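Side-chain contact in hypothetical protein (PDB 4JGL), which is of unknown function but adopts a streptavidin-like fold, a curled antiparallel beta-sheet supplemented by two extra alpha helices: residues I69-M74 against Q80-H85. Sequence-based numbering, arbitrary orientation.
Sequences IYTYVM and QCTPGH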
ATOM      1  N   ILE A  69      -6.407   2.361   2.869  1.00 10.07           N
ATOM      2  CA  ILE A  69      -5.831   3.626   3.316  1.00 10.49           C
ATOM      3  C   ILE A  69      -5.579   3.467   4.803  1.00 10.58           C
ATOM      4  O   ILE A  69      -6.521   3.333   5.607  1.00 11.68           O
ATOM      5  CB  ILE A  69      -6.767   4.814   3.086  1.00 11.70           C
ATOM      6  CG1 ILE A  69      -7.093   4.995   1.603  1.00 14.21           C
ATOM      7  CG2 ILE A  69      -6.101   6.091   3.628  1.00 14.53           C
ATOM      8  CD1 ILE A  69      -8.258   5.970   1.364  1.00 17.24           C
ATOM      9  N   TYR A  70      -4.303   3.412   5.163  1.00  9.81           N
ATOM     10  CA  TYR A  70      -3.831   3.401   6.543  1.00  9.76           C
ATOM     11  C   TYR A  70      -3.388   4.803   6.900  1.00  9.52           C
ATOM     12  O   TYR A  70      -2.841   5.519   6.053  1.00 10.46           O
ATOM     13  CB  TYR A  70      -2.603   2.483   6.715  1.00 10.10           C
ATOM     14  CG  TYR A  70      -2.877   1.000   6.590  1.00  9.88           C
ATOM     15  CD1 TYR A  70      -2.890   0.335   5.368  1.00 10.39           C
ATOM     16  CD2 TYR A  70      -3.051   0.234   7.719  1.00 10.92           C
ATOM     17  CE1 TYR A  70      -3.125  -1.038   5.320  1.00 10.86           C
ATOM     18  CE2 TYR A  70      -3.287  -1.099   7.665  1.00 10.92           C
ATOM     19  CZ  TYR A  70      -3.345  -1.744   6.475  1.00 10.26           C
ATOM     20  OH  TYR A  70      -3.574  -3.118   6.443  1.00 12.39           O
ATOM     21  N   THR A  71      -3.527   5.155   8.176  1.00 10.60           N
ATOM     22  CA  THR A  71      -2.793   6.283   8.707  1.00 11.31           C
ATOM     23  C   THR A  71      -1.488   5.764   9.297  1.00 10.79           C
ATOM     24  O   THR A  71      -1.422   4.617   9.725  1.00 12.75           O
ATOM     25  CB  THR A  71      -3.621   7.038   9.758  1.00 12.43           C
ATOM     26  OG1 THR A  71      -3.982   6.147  10.812  1.00 13.67           O
ATOM     27  CG2 THR A  71      -4.865   7.628   9.122  1.00 15.50           C
ATOM     28  N   TYR A  72      -0.428   6.563   9.287  1.00 11.13           N
ATOM     29  CA  TYR A  72       0.834   6.104   9.853  1.00 11.42           C
ATOM     30  C   TYR A  72       1.489   7.199  10.663  1.00 12.30           C
ATOM     31  O   TYR A  72       1.271   8.397  10.431  1.00 13.65           O
ATOM     32  CB  TYR A  72       1.823   5.555   8.813  1.00 12.00           C
ATOM     33  CG  TYR A  72       2.659   6.576   8.101  1.00 11.70           C
ATOM     34  CD1 TYR A  72       2.213   7.191   6.950  1.00 13.20           C
ATOM     35  CD2 TYR A  72       3.911   6.938   8.586  1.00 12.73           C
ATOM     36  CE1 TYR A  72       2.987   8.105   6.283  1.00 14.93           C
ATOM     37  CE2 TYR A  72       4.681   7.866   7.938  1.00 14.38           C
ATOM     38  CZ  TYR A  72       4.223   8.444   6.783  1.00 15.67           C
ATOM     39  OH  TYR A  72       4.977   9.376   6.112  1.00 19.53           O
ATOM     40  N   VAL A  73       2.311   6.743  11.590  1.00 12.83           N
ATOM     41  CA  VAL A  73       3.239   7.581  12.333  1.00 14.33           C
ATOM     42  C   VAL A  73       4.575   6.852  12.364  1.00 14.25           C
ATOM     43  O   VAL A  73       4.634   5.623  12.235  1.00 14.57           O
ATOM     44  CB  VAL A  73       2.753   7.882  13.762  1.00 16.73           C
ATOM     45  CG1 VAL A  73       1.402   8.613  13.728  1.00 19.54           C
ATOM     46  CG2 VAL A  73       2.693   6.643  14.627  1.00 19.79           C
HETATM   47  N   MSE A  74       5.649   7.597  12.550  1.00 14.68           N
HETATM   48  CA  MSE A  74       6.950   7.009  12.756  1.00 14.84           C
HETATM   49  C   MSE A  74       7.186   6.707  14.229  1.00 15.72           C
HETATM   50  O   MSE A  74       6.749   7.424  15.135  1.00 17.25           O
HETATM   51  CB  MSE A  74       8.070   7.892  12.228  1.00 16.98           C
HETATM   52  CG  MSE A  74       7.942   8.286  10.782  1.00 18.04           C
HETATM   53 SE   MSE A  74       7.910   6.801   9.594  0.75 15.41          SE
HETATM   54  CE  MSE A  74       9.647   6.081   9.955  1.00 19.27           C
ATOM     55  N   GLN A  80       4.561   2.783  11.599  1.00 11.66           N
ATOM     56  CA  GLN A  80       3.431   2.161  12.263  1.00 12.04           C
ATOM     57  C   GLN A  80       2.134   2.559  11.564  1.00 12.60           C
ATOM     58  O   GLN A  80       1.744   3.741  11.602  1.00 13.78           O
ATOM     59  CB  GLN A  80       3.337   2.623  13.719  1.00 15.71           C
ATOM     60  CG  GLN A  80       4.443   2.158  14.598  1.00 21.37           C
ATOM     61  CD  GLN A  80       4.253   2.635  16.041  1.00 24.18           C
ATOM     62  OE1 GLN A  80       3.662   3.683  16.292  1.00 32.45           O
ATOM     63  NE2 GLN A  80       4.757   1.865  16.977  1.00 27.16           N
ATOM     64  N   CYS A  81       1.420   1.563  11.059  1.00 12.92           N
ATOM     65  CA  CYS A  81       0.272   1.746  10.170  1.00 12.04           C
ATOM     66  C   CYS A  81      -1.010   1.227  10.817  1.00 13.00           C
ATOM     67  O   CYS A  81      -1.086   0.068  11.223  1.00 15.48           O
ATOM     68  CB  CYS A  81       0.474   1.003   8.833  1.00 12.71           C
ATOM     69  SG  CYS A  81       1.907   1.467   7.932  1.00 14.82           S
ATOM     70  N   THR A  82      -2.004   2.100  10.920  1.00 11.88           N
ATOM     71  CA  THR A  82      -3.298   1.793  11.531  1.00 12.55           C
ATOM     72  C   THR A  82      -4.404   1.815  10.467  1.00 11.20           C
ATOM     73  O   THR A  82      -4.487   2.744   9.688  1.00 11.45           O
ATOM     74  CB  THR A  82      -3.636   2.828  12.616  1.00 13.90           C
ATOM     75  OG1 THR A  82      -2.593   2.841  13.603  1.00 15.61           O
ATOM     76  CG2 THR A  82      -4.989   2.538  13.273  1.00 15.67           C
ATOM     77  N   PRO A  83      -5.239   0.773  10.410  1.00 11.51           N
ATOM     78  CA  PRO A  83      -6.281   0.730   9.402  1.00 12.30           C
ATOM     79  C   PRO A  83      -7.170   1.955   9.397  1.00 11.50           C
ATOM     80  O   PRO A  83      -7.425   2.549  10.456  1.00 12.62           O
ATOM     81  CB  PRO A  83      -7.081  -0.518   9.761  1.00 14.15           C
ATOM     82  CG  PRO A  83      -6.121  -1.382  10.491  1.00 14.14           C
ATOM     83  CD  PRO A  83      -5.192  -0.464  11.207  1.00 12.81           C
ATOM     84  N   GLY A  84      -7.620   2.324   8.213  1.00 11.44           N
ATOM     85  CA  GLY A  84      -8.472   3.478   8.025  1.00 11.44           C
ATOM     86  C   GLY A  84      -9.705   3.112   7.228  1.00 11.93           C
ATOM     87  O   GLY A  84     -10.744   2.778   7.789  1.00 12.28           O
ATOM     88  N   HIS A  85      -9.571   3.128   5.902  1.00 11.15           N
ATOM     89  CA  HIS A  85     -10.653   2.839   4.982  1.00 10.82           C
ATOM     90  C   HIS A  85     -10.161   1.909   3.901  1.00 10.65           C
ATOM     91  O   HIS A  85      -8.964   1.757   3.696  1.00 12.01           O
ATOM     92  CB  HIS A  85     -11.207   4.135   4.374  1.00 12.18           C
ATOM     93  CG  HIS A  85     -12.034   4.925   5.333  1.00 15.23           C
ATOM     94  ND1 HIS A  85     -11.470   5.660   6.352  1.00 16.37           N
ATOM     95  CD2 HIS A  85     -13.375   5.050   5.461  1.00 16.52           C
ATOM     96  CE1 HIS A  85     -12.440   6.214   7.066  1.00 18.73           C
ATOM     97  NE2 HIS A  85     -13.603   5.870   6.538  1.00 19.41           N
TER
HETATM   98  O   HOH W   1      -6.585   5.163  10.908  1.00 16.35           O
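Ile69, Thr71 and Val73 pair with His85, Thr82 and Gln80 in a beta hairpin, and a classic beta bulge adds a residue to the second strand, Gly84 and His85 both facing Ile69. The hairpin, strands 64-75 and 78-92, belongs to the curled antiparallel sheet of a streptavidin-like fold.

Backbone bonds come in three reciprocal couples. The straightest is Thr82 N to Thr71 O, 2.8 Å with 172° at the hydrogen; Thr71 N returns a more bent bond to Thr82 O. At the bulge, Ile69 N meets His85 O at 2.8 Å, while His85 N reaches back to Ile69 O. Between these couples the alpha carbons add CH...O contacts, the shortest being Tyr72 CA to Gln80 O at 3.1 Å.

Apolar contacts of the side chains centre on Tyr70. Its CG stands anti to the carbonyl carbon (chi1 -70°), carrying the ring along the 81-83 backbone. Tyr70 CD2 comes to 3.8 Å from Cys81 CB, and Tyr70 CE2 to 4.0 Å from Pro83 CG. The ring meets this chain obliquely. On the sheet face of Ile69, Thr71 and Val73, Ile69 packs against Leu163 and Val164 of helix 158-165.

Polar side-chain contacts lie partly outside the hairpin. Tyr70 OH is hydrogen-bonded to Pro110 O, which ties the far end of the ring to the chain beyond. His85 ND1 is hydrogen-bonded to Tyr167 OH, and the two rings meet nearly at right angles. Within the hairpin, Gln80 OE1 lies 3.5 Å from Val73 CG2. One water adds a polar link beside the bulge: Thr71 OG1, set between its backbone N and carbonyl carbon (chi1 58°), lies 2.8 Å from the water oxygen, which donates a hydrogen bond to Pro83 O.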